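Long-range contacts in endo-beta-1,4-glucanase (cellulase B) (Bacillus halodurans, PDB 4V2X), which probably hydrolyses beta-1,4-linked glucans as a secreted family 5 glycoside hydrolase, its catalytic module joined to an immunoglobulin-like module and a family 46 carbohydrate-binding module: residues Val170-Leu175 with Thr220-Ile225; Ala548-Val553 with Tyr572-Asn577. All coordinates share one frame; numbering follows the deposited sequence. Where two conformers were deposited one is given.

The two contacts lie in different modules of one chain, with centres 51 Å apart and nearest atoms about 30 Å apart, so neither touches the other. Contact 1 comes first in sequence and joins helices 165-183 and 209-227, which flank strand 190-193 on the outside of the eight-stranded parallel barrel of the catalytic module. Contact 2 follows in the C-terminal carbohydrate-binding module, where the short helix 547-551 and the loop after it lie against strand 569-577 of an antiparallel sheet. Sharing no helix, strand or sheet, they lie in separate cores, consistent with a modular enzyme.

Contact 1: Val170-Leu175 with Thr220-Ile225; sequences VKYRSL and TVFFEI
Tyr172 reaches across to helix 209-227 and overlaps Val221, its ring edge meeting the methyl near the ring plane, with CE2 3.4 Å from Val221 CG1. Its first torsion (chi1 -178°) sets the ring anti to the backbone N and carries the phenol toward the partner helix. There Tyr172 OH comes within 3.3 Å of Phe222 CB, while its hydrogen bond goes one turn back, to the carbonyl of Leu218. Trp176 packs edge-to-face against the rings of both Tyr172 and Phe222.

Arg173 works the outer side; of its two deposited conformers, these contacts hold for the one given. Its chain bends at chi3 (-83°), which lays the guanidinium beside Ile225: CG1 of Ile225 stands 3.6 Å above one face, offset toward the rim. Arg173 NH2 also lies 3.6 Å from Val221 CG2, so the two valine methyls are divided between tyrosine and arginine. Ile225 CD1 reaches further in, to 3.7 Å from Arg173 CA.

The segment axes approach to 10.1 Å and run in nearly the same sense, 33° apart, as befits neighbouring outer helices of a (beta/alpha)8 barrel. Calcium-binding Asp217 precedes Val221 by one turn. No hydrogen bond links the segments: Tyr172 OH to Leu218 O, just before 220-225, is the polar tie between the helices, and apolar contacts do the rest, with Arg173, salt-bridged to Glu177 of its own helix, contributing in the conformer given.

Contact 2: Ala548-Val553 with Tyr572-Asn577; sequences AFFREV and YTIIKN
Ile574 is the first residue of strand 572-577 to meet the segment 548-553, through its terminal methyl. CG1 sits between the backbone N and the carbonyl carbon (chi1 53°), and the extended chain beyond it sends CD1 toward two phenylalanines. Phe549 presents its ring edge, with CE2 3.9 Å from Ile574 CD1 and the methyl near the ring plane; Phe550 comes as close, its CE1 3.8 Å from the same CD1. The aromatic pair is itself packed, Phe549 CD2 lying 3.8 Å above the centre of the Phe550 ring. Val558 and Val581, from the strands on either side of 569-577, also touch Ile574.

This is a helix-on-sheet contact in the carbohydrate-binding module: helix 547-551, which follows strand 542-545, and the turn after it pack on an inner strand of the antiparallel beta-sheet.

Two residues on, Lys576 points the same way and extends nearly straight until it bends at chi4 (-69°). Its methylenes pass Val553, CD lying 3.9 Å from Val553 CG1 and CE 3.4 Å from Val553 O. Two waters link the ammonium to backbone carbonyls: each accepts from Lys576 NZ, one placed to donate to Phe550 O and the other, 2.6 Å from Lys576 NZ, to Val553 O. With the salt bridge to Asp555 and the hydrogen bond to Gly578 O, its three N-H bonds serve four acceptors, so not all can be full bonds at once.

Contact 1: Val170-Leu175 with Thr220-Ile225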
# COMPACT_ATOMS: atom_id res chain seq x y z
N VAL A 170 10.07 12.61 13.07
CA VAL A 170 11.05 13.65 13.41
C VAL A 170 12.34 13.04 13.97
O VAL A 170 13.44 13.40 13.55
CB VAL A 170 10.47 14.68 14.41
CG1 VAL A 170 11.57 15.53 15.02
CG2 VAL A 170 9.44 15.57 13.72
N LYS A 171 12.20 12.12 14.92
CA LYS A 171 13.34 11.46 15.55
C LYS A 171 14.12 10.58 14.57
O LYS A 171 15.35 10.63 14.51
CB LYS A 171 12.84 10.64 16.73
CG LYS A 171 13.94 10.10 17.63
CD LYS A 171 13.34 9.51 18.89
CE LYS A 171 14.39 8.81 19.74
NZ LYS A 171 13.81 8.37 21.03
N TYR A 172 13.39 9.77 13.81
CA TYR A 172 13.97 8.88 12.79
C TYR A 172 14.71 9.69 11.73
O TYR A 172 15.85 9.37 11.39
CB TYR A 172 12.84 8.06 12.17
CG TYR A 172 13.21 7.04 11.13
CD1 TYR A 172 13.67 5.78 11.48
CD2 TYR A 172 13.01 7.31 9.78
CE1 TYR A 172 13.96 4.82 10.52
CE2 TYR A 172 13.30 6.36 8.81
CZ TYR A 172 13.77 5.12 9.18
OH TYR A 172 14.04 4.20 8.20
N ARG A 173 14.06 10.73 11.21
CA ARG A 173 14.69 11.62 10.23
C ARG A 173 15.98 12.20 10.78
O ARG A 173 17.01 12.20 10.10
CB ARG A 173 13.72 12.74 9.84
CG ARG A 173 14.33 13.88 9.04
CD ARG A 173 13.26 14.83 8.55
NE ARG A 173 12.64 14.36 7.32
CZ ARG A 173 13.20 14.50 6.12
NH1 ARG A 173 14.38 15.09 6.00
NH2 ARG A 173 12.59 14.04 5.04
N SER A 174 15.94 12.69 12.01
CA SER A 174 17.12 13.30 12.62
C SER A 174 18.30 12.33 12.69
O SER A 174 19.43 12.69 12.37
CB SER A 174 16.82 13.84 14.01
OG SER A 174 18.01 14.34 14.59
N LEU A 175 18.03 11.10 13.11
CA LEU A 175 19.09 10.12 13.25
C LEU A 175 19.71 9.79 11.90
O LEU A 175 20.93 9.76 11.77
CB LEU A 175 18.59 8.85 13.96
CG LEU A 175 18.24 9.00 15.44
CD1 LEU A 175 17.80 7.67 16.01
CD2 LEU A 175 19.40 9.55 16.26
N THR A 220 11.06 4.72 2.95
CA THR A 220 11.07 5.73 1.89
C THR A 220 11.77 7.01 2.34
O THR A 220 12.56 7.58 1.59
CB THR A 220 9.63 6.02 1.45
OG1 THR A 220 9.07 4.83 0.92
CG2 THR A 220 9.57 7.13 0.39
N VAL A 221 11.46 7.47 3.54
CA VAL A 221 12.11 8.66 4.06
C VAL A 221 13.62 8.43 4.28
O VAL A 221 14.43 9.32 4.06
CB VAL A 221 11.43 9.19 5.34
CG1 VAL A 221 11.55 8.21 6.50
CG2 VAL A 221 11.99 10.57 5.70
N PHE A 222 13.97 7.22 4.70
CA PHE A 222 15.37 6.83 4.83
C PHE A 222 16.07 6.94 3.48
O PHE A 222 17.13 7.56 3.37
CB PHE A 222 15.41 5.40 5.42
CG PHE A 222 16.67 4.64 5.18
CD1 PHE A 222 17.80 4.85 5.96
CD2 PHE A 222 16.71 3.64 4.22
CE1 PHE A 222 18.95 4.11 5.76
CE2 PHE A 222 17.86 2.90 4.01
CZ PHE A 222 18.98 3.14 4.79
N PHE A 223 15.45 6.38 2.45
CA PHE A 223 15.98 6.47 1.09
C PHE A 223 16.18 7.93 0.67
O PHE A 223 17.27 8.30 0.22
CB PHE A 223 15.03 5.75 0.13
CG PHE A 223 15.38 5.92 -1.32
CD1 PHE A 223 16.22 5.02 -1.95
CD2 PHE A 223 14.83 6.96 -2.06
CE1 PHE A 223 16.53 5.16 -3.29
CE2 PHE A 223 15.13 7.11 -3.41
CZ PHE A 223 15.98 6.21 -4.02
N GLU A 224 15.14 8.74 0.84
CA GLU A 224 15.18 10.15 0.44
C GLU A 224 16.31 10.91 1.14
O GLU A 224 17.06 11.65 0.50
CB GLU A 224 13.84 10.83 0.75
CG GLU A 224 12.73 10.50 -0.23
CD GLU A 224 11.41 11.16 0.14
OE1 GLU A 224 10.80 10.76 1.16
OE2 GLU A 224 10.99 12.09 -0.57
N ILE A 225 16.42 10.73 2.45
CA ILE A 225 17.45 11.37 3.25
C ILE A 225 18.84 10.97 2.78
O ILE A 225 19.67 11.82 2.48
CB ILE A 225 17.30 11.04 4.75
CG1 ILE A 225 16.08 11.75 5.32
CG2 ILE A 225 18.55 11.46 5.53
CD1 ILE A 225 15.62 11.22 6.66

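Contact 2: Ala548-Val553 with Tyr572-Asn577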
# COMPACT_ATOMS: atom_id res chain seq x y z
N ALA A 548 8.96 -21.08 36.08
CA ALA A 548 8.10 -20.74 34.94
C ALA A 548 7.20 -21.90 34.54
O ALA A 548 6.06 -21.69 34.14
CB ALA A 548 8.96 -20.32 33.75
N PHE A 549 7.72 -23.12 34.65
CA PHE A 549 6.90 -24.31 34.44
C PHE A 549 5.74 -24.34 35.44
O PHE A 549 4.58 -24.44 35.04
CB PHE A 549 7.74 -25.58 34.58
CG PHE A 549 6.95 -26.86 34.60
CD1 PHE A 549 6.38 -27.36 33.44
CD2 PHE A 549 6.83 -27.60 35.77
CE1 PHE A 549 5.67 -28.56 33.45
CE2 PHE A 549 6.13 -28.80 35.79
CZ PHE A 549 5.56 -29.28 34.63
N PHE A 550 6.06 -24.23 36.72
CA PHE A 550 5.05 -24.33 37.76
C PHE A 550 4.02 -23.20 37.74
O PHE A 550 2.88 -23.40 38.17
CB PHE A 550 5.70 -24.45 39.14
CG PHE A 550 6.35 -25.78 39.37
CD1 PHE A 550 5.59 -26.94 39.43
CD2 PHE A 550 7.72 -25.88 39.53
CE1 PHE A 550 6.18 -28.17 39.64
CE2 PHE A 550 8.32 -27.11 39.75
CZ PHE A 550 7.55 -28.26 39.80
N ARG A 551 4.40 -22.03 37.24
CA ARG A 551 3.45 -20.92 37.11
C ARG A 551 2.24 -21.28 36.25
O ARG A 551 1.17 -20.70 36.40
CB ARG A 551 4.12 -19.66 36.55
CG ARG A 551 4.85 -18.82 37.59
CD ARG A 551 5.01 -17.38 37.15
NE ARG A 551 5.86 -17.25 35.96
CZ ARG A 551 7.19 -17.25 35.97
NH1 ARG A 551 7.87 -17.38 37.11
NH2 ARG A 551 7.85 -17.12 34.82
N GLU A 552 2.41 -22.25 35.35
CA GLU A 552 1.34 -22.69 34.48
C GLU A 552 0.94 -24.14 34.73
O GLU A 552 0.49 -24.84 33.81
CB GLU A 552 1.74 -22.45 33.02
CG GLU A 552 2.00 -20.97 32.75
CD GLU A 552 2.23 -20.66 31.29
OE1 GLU A 552 1.27 -20.74 30.51
OE2 GLU A 552 3.38 -20.34 30.94
N VAL A 553 1.08 -24.58 35.97
CA VAL A 553 0.60 -25.88 36.41
C VAL A 553 -0.38 -25.66 37.56
O VAL A 553 -0.06 -25.00 38.54
CB VAL A 553 1.76 -26.77 36.88
CG1 VAL A 553 1.24 -28.09 37.45
CG2 VAL A 553 2.74 -27.03 35.74
N TYR A 572 7.69 -40.11 35.73
CA TYR A 572 7.85 -39.52 37.05
C TYR A 572 6.55 -38.80 37.37
O TYR A 572 5.89 -38.28 36.47
CB TYR A 572 9.03 -38.56 37.06
CG TYR A 572 9.51 -38.10 38.42
CD1 TYR A 572 10.44 -38.84 39.14
CD2 TYR A 572 9.08 -36.89 38.96
CE1 TYR A 572 10.91 -38.41 40.37
CE2 TYR A 572 9.54 -36.45 40.20
CZ TYR A 572 10.45 -37.21 40.90
OH TYR A 572 10.92 -36.78 42.11
N THR A 573 6.18 -38.79 38.64
CA THR A 573 4.97 -38.11 39.07
C THR A 573 5.31 -36.92 39.96
O THR A 573 6.15 -37.02 40.85
CB THR A 573 4.05 -39.08 39.82
OG1 THR A 573 3.70 -40.16 38.94
CG2 THR A 573 2.77 -38.37 40.29
N ILE A 574 4.66 -35.80 39.70
CA ILE A 574 4.68 -34.68 40.63
C ILE A 574 3.27 -34.36 41.11
O ILE A 574 2.30 -34.45 40.36
CB ILE A 574 5.37 -33.42 40.08
CG1 ILE A 574 4.77 -33.01 38.74
CG2 ILE A 574 6.87 -33.65 39.94
CD1 ILE A 574 5.14 -31.61 38.29
N ILE A 575 3.18 -34.02 42.39
CA ILE A 575 1.93 -33.58 43.00
C ILE A 575 2.20 -32.17 43.50
O ILE A 575 3.10 -31.95 44.32
CB ILE A 575 1.48 -34.51 44.14
CG1 ILE A 575 1.25 -35.92 43.60
CG2 ILE A 575 0.20 -33.98 44.78
CD1 ILE A 575 0.93 -36.95 44.65
N LYS A 576 1.43 -31.22 42.98
CA LYS A 576 1.57 -29.81 43.34
C LYS A 576 0.45 -29.44 44.31
O LYS A 576 -0.73 -29.68 44.04
CB LYS A 576 1.50 -28.93 42.10
CG LYS A 576 1.70 -27.44 42.36
CD LYS A 576 1.52 -26.65 41.08
CE LYS A 576 1.92 -25.20 41.26
NZ LYS A 576 0.98 -24.46 42.15
N ASN A 577 0.84 -28.87 45.45
CA ASN A 577 -0.09 -28.36 46.45
C ASN A 577 0.42 -26.97 46.83
O ASN A 577 1.32 -26.85 47.65
CB ASN A 577 -0.11 -29.27 47.68
CG ASN A 577 -0.96 -30.52 47.48
OD1 ASN A 577 -0.48 -31.65 47.61
ND2 ASN A 577 -2.24 -30.32 47.19
O HOH W 1 1.29 -22.19 40.08
O HOH W 2 -1.18 -23.87 40.83